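Local coordinates for protein dihydrodipicolinate synthase (Bacteroides thetaiotaomicron, PDB 4XKY) that probably catalyses a class I aldolase-type reaction on pyruvate through a Schiff base, as in dihydrodipicolinate synthases and N-acetylneuraminate lyases of its family, at residues P216-S221 with Q238-Q243; E194-S199 with V220-A225. All blocks are in the same frame, centred on the assembly; numbering follows the deposited sequence.

Overall arrangement
Helix 216-227 is common to both contacts: its residues 216-221 meet helix 231-247 in contact 1, its residues 220-225 meet helix 196-201 in contact 2, and V220 and S221 belong to both. The two centres lie 8 Å apart. Among the links between them, Q238 NE2 probably donates to E194 O at 2.9 Å, V241 CG2 packs on L222 CD2 at 3.6 Å, and M196 CE rests 3.6 Å from Y219 O. Neither contact forms the active site. Side chain to side chain, V208, predicted to bind pyruvate, is about 8 Å from M196 and about 10 Å from Y219; K164, the predicted Schiff-base lysine, is about 11 Å from M196.

Contact 1. Residues P216-S221 with Q238-Q243; sequences PELYVS and QEKVMQ. With ACT (acetate ion), chain E.
One methyl of V241, CG2, meets both L218 and Y219. It stands 3.7 Å from Y219 CE1, at an oblique angle to the ring, and 4.1 Å from L218 CD2. The fold is the (beta/alpha)8 barrel of the DapA family, and the contact joins the last barrel helix, 216-227, to helix 231-247 of the C-terminal helical region. The short axes stay 10.5 Å apart at closest, with 134° between their directions, a separation that side chains rather than backbones must bridge. Y219 does so by reach: CG lies anti to the carbonyl carbon (chi1 -68°), which swings the ring out until its CE1 side meets V241. Over one face of that ring, toward the rim, L218 CG sits 4.2 Å above the plane. Further out, L218 CD1 lies 4.2 Å from K240 CB, and the K240 chain then turns from the contact. I8, N209, A212 and I244 also touch Y219, whose hydroxyl has a weak hydrogen bond to E193. With an alanine here, V241 CG2 would probably lose its nearest partner across the contact and a gap would open between L218, V241 and I244, next to I8 of the first strand. At the start of helix 216-227 an acetate ion, probably from the crystallisation liquor, is held by two backbone N-H groups of the first turn: L218 N gives to OXT at 3.3 Å, and E217 N gives to the acetate O at 3.2 Å, the straighter bond at 161°.

Contact 2. Residues E194-S199 with V220-A225; sequences EIMAES and VSLYNA
M196 reaches from the start of helix 196-201 to the L222 side chain and the backbone of Y223 on helix 216-227. From CB the chain runs outward with CG anti to the backbone N (chi1 -178°), and CB and CG serve to span the gap. A bend at chi2 of -96°, away from a staggered value, brings SD within 3.8 Å of Y223 CA and 4.1 Å of Y223 CB, so the sulfur meets the root of the tyrosine and not its ring. A second bend places the terminal CE 3.8 Å from L222 CG and equally close, 3.8 Å, to Y223 N. The two helices are the ones following the seventh and eighth strands of the TIM barrel, neighbours in its outer layer, and the first strand, residues 7-8, lies close by: I8 touches both M196 and Y223. L222 and M196 lie alongside, pointing opposite ways, and L222 CD1 meets the A197 CB methyl at 3.6 Å. The CA of A197 is 6.3 Å from Y223 CA. At the helix start, I195 occupies the N-cap position; its carbonyl O accepts from S199 N and, at 2.6 Å, from S199 OG, the two donors arriving from opposite faces of the carbonyl plane.

Contact 1. Residues P216-S221 with Q238-Q243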
loop_
_atom_site.group_PDB
_atom_site.type_symbol
_atom_site.label_atom_id
_atom_site.label_comp_id
_atom_site.label_asym_id
_atom_site.label_seq_id
_atom_site.Cartn_x
_atom_site.Cartn_y
_atom_site.Cartn_z
ATOM N N PRO A 216 20.221 -5.985 28.694
ATOM C CA PRO A 216 19.438 -4.926 29.348
ATOM C C PRO A 216 20.307 -3.751 29.788
ATOM O O PRO A 216 19.904 -2.597 29.658
ATOM C CB PRO A 216 18.832 -5.626 30.571
ATOM C CG PRO A 216 19.528 -6.947 30.671
ATOM C CD PRO A 216 19.980 -7.301 29.298
ATOM N N GLU A 217 21.507 -4.034 30.275
ATOM C CA GLU A 217 22.370 -2.960 30.776
ATOM C C GLU A 217 22.779 -1.968 29.718
ATOM O O GLU A 217 22.874 -0.781 29.997
ATOM C CB GLU A 217 23.625 -3.524 31.444
ATOM C CG GLU A 217 23.255 -4.256 32.716
ATOM C CD GLU A 217 24.428 -4.857 33.459
ATOM O OE1 GLU A 217 25.585 -4.744 32.984
ATOM O OE2 GLU A 217 24.176 -5.440 34.537
ATOM N N LEU A 218 23.085 -2.462 28.522
ATOM C CA LEU A 218 23.428 -1.584 27.425
ATOM C C LEU A 218 22.274 -0.615 27.153
ATOM O O LEU A 218 22.507 0.571 26.974
ATOM C CB LEU A 218 23.751 -2.381 26.158
ATOM C CG LEU A 218 23.680 -1.593 24.842
ATOM C CD1 LEU A 218 24.774 -0.544 24.765
ATOM C CD2 LEU A 218 23.807 -2.534 23.657
ATOM N N TYR A 219 21.035 -1.102 27.115
ATOM C CA TYR A 219 19.944 -0.215 26.731
ATOM C C TYR A 219 19.593 0.751 27.857
ATOM O O TYR A 219 19.226 1.898 27.602
ATOM C CB TYR A 219 18.727 -1.009 26.278
ATOM C CG TYR A 219 19.004 -1.711 24.990
ATOM C CD1 TYR A 219 18.686 -1.131 23.774
ATOM C CD2 TYR A 219 19.649 -2.918 24.983
ATOM C CE1 TYR A 219 18.973 -1.765 22.587
ATOM C CE2 TYR A 219 19.947 -3.559 23.795
ATOM C CZ TYR A 219 19.605 -2.971 22.603
ATOM O OH TYR A 219 19.885 -3.611 21.420
ATOM N N VAL A 220 19.694 0.286 29.098
ATOM C CA VAL A 220 19.497 1.143 30.264
ATOM C C VAL A 220 20.548 2.240 30.302
ATOM O O VAL A 220 20.221 3.404 30.560
ATOM C CB VAL A 220 19.516 0.329 31.571
ATOM C CG1 VAL A 220 19.590 1.240 32.788
ATOM C CG2 VAL A 220 18.256 -0.518 31.645
ATOM N N SER A 221 21.797 1.865 30.030
ATOM C CA SER A 221 22.880 2.847 29.943
ATOM C C SER A 221 22.658 3.874 28.856
ATOM O O SER A 221 22.933 5.049 29.060
ATOM C CB SER A 221 24.241 2.181 29.721
ATOM O OG SER A 221 24.594 1.423 30.854
ATOM N N GLN A 238 25.114 4.216 21.087
ATOM C CA GLN A 238 24.331 4.128 19.851
ATOM C C GLN A 238 25.042 3.242 18.802
ATOM O O GLN A 238 24.388 2.470 18.090
ATOM C CB GLN A 238 24.013 5.529 19.286
ATOM C CG GLN A 238 23.181 5.544 18.008
ATOM C CD GLN A 238 21.768 5.003 18.205
ATOM O OE1 GLN A 238 21.365 4.649 19.321
ATOM N NE2 GLN A 238 21.013 4.931 17.124
ATOM N N GLU A 239 26.366 3.329 18.719
ATOM C CA GLU A 239 27.107 2.526 17.744
ATOM C C GLU A 239 26.958 1.035 18.036
ATOM O O GLU A 239 26.842 0.233 17.107
ATOM C CB GLU A 239 28.593 2.910 17.672
ATOM C CG GLU A 239 29.417 1.989 16.753
ATOM C CD GLU A 239 30.729 2.591 16.244
ATOM O OE1 GLU A 239 31.269 3.521 16.878
ATOM O OE2 GLU A 239 31.242 2.118 15.201
ATOM N N LYS A 240 26.964 0.668 19.317
ATOM C CA LYS A 240 26.749 -0.725 19.704
ATOM C C LYS A 240 25.317 -1.162 19.379
ATOM O O LYS A 240 25.104 -2.227 18.794
ATOM C CB LYS A 240 27.022 -0.934 21.195
ATOM C CG LYS A 240 28.487 -0.849 21.594
ATOM C CD LYS A 240 28.640 -1.275 23.052
ATOM C CE LYS A 240 29.860 -0.672 23.730
ATOM N NZ LYS A 240 31.088 -1.427 23.363
ATOM N N VAL A 241 24.332 -0.356 19.772
ATOM C CA VAL A 241 22.961 -0.631 19.375
ATOM C C VAL A 241 22.858 -0.774 17.861
ATOM O O VAL A 241 22.213 -1.706 17.390
ATOM C CB VAL A 241 21.975 0.424 19.901
ATOM C CG1 VAL A 241 20.597 0.251 19.280
ATOM C CG2 VAL A 241 21.847 0.281 21.407
ATOM N N MET A 242 23.511 0.091 17.079
ATOM C CA MET A 242 23.351 -0.031 15.617
ATOM C C MET A 242 24.074 -1.258 15.058
ATOM O O MET A 242 23.636 -1.835 14.061
ATOM C CB MET A 242 23.715 1.250 14.859
ATOM C CG MET A 242 22.772 2.435 15.086
ATOM S SD MET A 242 20.983 2.128 14.996
ATOM C CE MET A 242 20.879 1.549 13.298
ATOM N N GLN A 243 25.138 -1.693 15.719
ATOM C CA GLN A 243 25.809 -2.927 15.331
ATOM C C GLN A 243 24.929 -4.169 15.582
ATOM O O GLN A 243 24.870 -5.076 14.759
ATOM C CB GLN A 243 27.141 -3.060 16.073
ATOM C CG GLN A 243 28.008 -4.164 15.487
ATOM C CD GLN A 243 29.313 -4.332 16.222
ATOM O OE1 GLN A 243 29.738 -3.453 16.936
ATOM N NE2 GLN A 243 29.939 -5.483 16.066
HETATM C C ACT E . 24.131 -6.535 29.336
HETATM O O ACT E . 23.077 -6.788 29.971
HETATM O OXT ACT E . 24.239 -5.506 28.639
HETATM C CH3 ACT E . 25.319 -7.465 29.390
#

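Contact 2. Residues E194-S199 with V220-A225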
loop_
_atom_site.group_PDB
_atom_site.type_symbol
_atom_site.label_atom_id
_atom_site.label_comp_id
_atom_site.label_asym_id
_atom_site.label_seq_id
_atom_site.Cartn_x
_atom_site.Cartn_y
_atom_site.Cartn_z
ATOM N N GLU A 194 16.507 1.489 17.537
ATOM C CA GLU A 194 17.462 2.290 16.781
ATOM C C GLU A 194 17.234 3.815 16.974
ATOM O O GLU A 194 18.135 4.609 16.776
ATOM C CB GLU A 194 17.423 1.892 15.301
ATOM C CG GLU A 194 17.831 0.427 15.043
ATOM C CD GLU A 194 16.671 -0.541 15.075
ATOM O OE1 GLU A 194 15.564 -0.176 15.572
ATOM O OE2 GLU A 194 16.870 -1.668 14.573
ATOM N N ILE A 195 16.041 4.209 17.410
ATOM C CA ILE A 195 15.711 5.623 17.564
ATOM C C ILE A 195 15.316 5.996 19.000
ATOM O O ILE A 195 14.733 7.065 19.234
ATOM C CB ILE A 195 14.563 6.026 16.625
ATOM C CG1 ILE A 195 13.332 5.132 16.838
ATOM C CG2 ILE A 195 15.051 6.001 15.197
ATOM C CD1 ILE A 195 12.061 5.652 16.187
ATOM N N MET A 196 15.627 5.114 19.941
ATOM C CA MET A 196 15.342 5.367 21.347
ATOM C C MET A 196 16.155 6.539 21.843
ATOM O O MET A 196 15.624 7.422 22.517
ATOM C CB MET A 196 15.667 4.135 22.194
ATOM C CG MET A 196 15.364 4.253 23.681
ATOM S SD MET A 196 16.813 4.742 24.668
ATOM C CE MET A 196 17.863 3.298 24.574
ATOM N N ALA A 197 17.453 6.526 21.548
ATOM C CA ALA A 197 18.342 7.570 22.042
ATOM C C ALA A 197 17.904 8.935 21.529
ATOM O O ALA A 197 17.836 9.901 22.290
ATOM C CB ALA A 197 19.778 7.293 21.643
ATOM N N GLU A 198 17.568 9.024 20.245
ATOM C CA GLU A 198 17.243 10.333 19.717
ATOM C C GLU A 198 15.875 10.794 20.246
ATOM O O GLU A 198 15.685 11.971 20.526
ATOM C CB GLU A 198 17.345 10.355 18.200
ATOM C CG GLU A 198 16.152 9.807 17.462
ATOM C CD GLU A 198 16.477 9.610 15.995
ATOM O OE1 GLU A 198 15.801 10.231 15.138
ATOM O OE2 GLU A 198 17.429 8.851 15.713
ATOM N N SER A 199 14.943 9.861 20.419
ATOM C CA SER A 199 13.623 10.215 20.922
ATOM C C SER A 199 13.729 10.621 22.385
ATOM O O SER A 199 13.107 11.591 22.797
ATOM C CB SER A 199 12.648 9.057 20.769
ATOM O OG SER A 199 12.654 8.550 19.442
ATOM N N VAL A 220 19.694 0.286 29.098
ATOM C CA VAL A 220 19.497 1.143 30.264
ATOM C C VAL A 220 20.548 2.240 30.302
ATOM O O VAL A 220 20.221 3.404 30.560
ATOM C CB VAL A 220 19.516 0.329 31.571
ATOM C CG1 VAL A 220 19.590 1.240 32.788
ATOM C CG2 VAL A 220 18.256 -0.518 31.645
ATOM N N SER A 221 21.797 1.865 30.030
ATOM C CA SER A 221 22.880 2.847 29.943
ATOM C C SER A 221 22.658 3.874 28.856
ATOM O O SER A 221 22.933 5.049 29.060
ATOM C CB SER A 221 24.241 2.181 29.721
ATOM O OG SER A 221 24.594 1.423 30.854
ATOM N N LEU A 222 22.178 3.443 27.698
ATOM C CA LEU A 222 21.926 4.383 26.622
ATOM C C LEU A 222 20.747 5.299 26.964
ATOM O O LEU A 222 20.805 6.520 26.721
ATOM C CB LEU A 222 21.716 3.665 25.297
ATOM C CG LEU A 222 21.386 4.490 24.047
ATOM C CD1 LEU A 222 22.238 5.738 23.836
ATOM C CD2 LEU A 222 21.530 3.566 22.848
ATOM N N TYR A 223 19.706 4.728 27.566
ATOM C CA TYR A 223 18.567 5.528 28.003
ATOM C C TYR A 223 19.000 6.685 28.937
ATOM O O TYR A 223 18.553 7.841 28.772
ATOM C CB TYR A 223 17.506 4.674 28.704
ATOM C CG TYR A 223 16.501 5.529 29.451
ATOM C CD1 TYR A 223 15.478 6.191 28.766
ATOM C CD2 TYR A 223 16.594 5.716 30.841
ATOM C CE1 TYR A 223 14.558 6.990 29.438
ATOM C CE2 TYR A 223 15.680 6.521 31.523
ATOM C CZ TYR A 223 14.674 7.166 30.818
ATOM O OH TYR A 223 13.760 7.973 31.481
ATOM N N ASN A 224 19.838 6.353 29.917
ATOM C CA ASN A 224 20.346 7.314 30.916
ATOM C C ASN A 224 21.266 8.396 30.328
ATOM O O ASN A 224 21.179 9.570 30.707
ATOM C CB ASN A 224 21.061 6.544 32.047
ATOM C CG ASN A 224 20.081 5.855 32.985
ATOM O OD1 ASN A 224 19.090 6.440 33.378
ATOM N ND2 ASN A 224 20.358 4.624 33.355
ATOM N N ALA A 225 22.135 7.981 29.406
ATOM C CA ALA A 225 22.970 8.899 28.647
ATOM C C ALA A 225 22.119 9.827 27.768
ATOM O O ALA A 225 22.472 10.995 27.611
ATOM C CB ALA A 225 23.950 8.132 27.777
#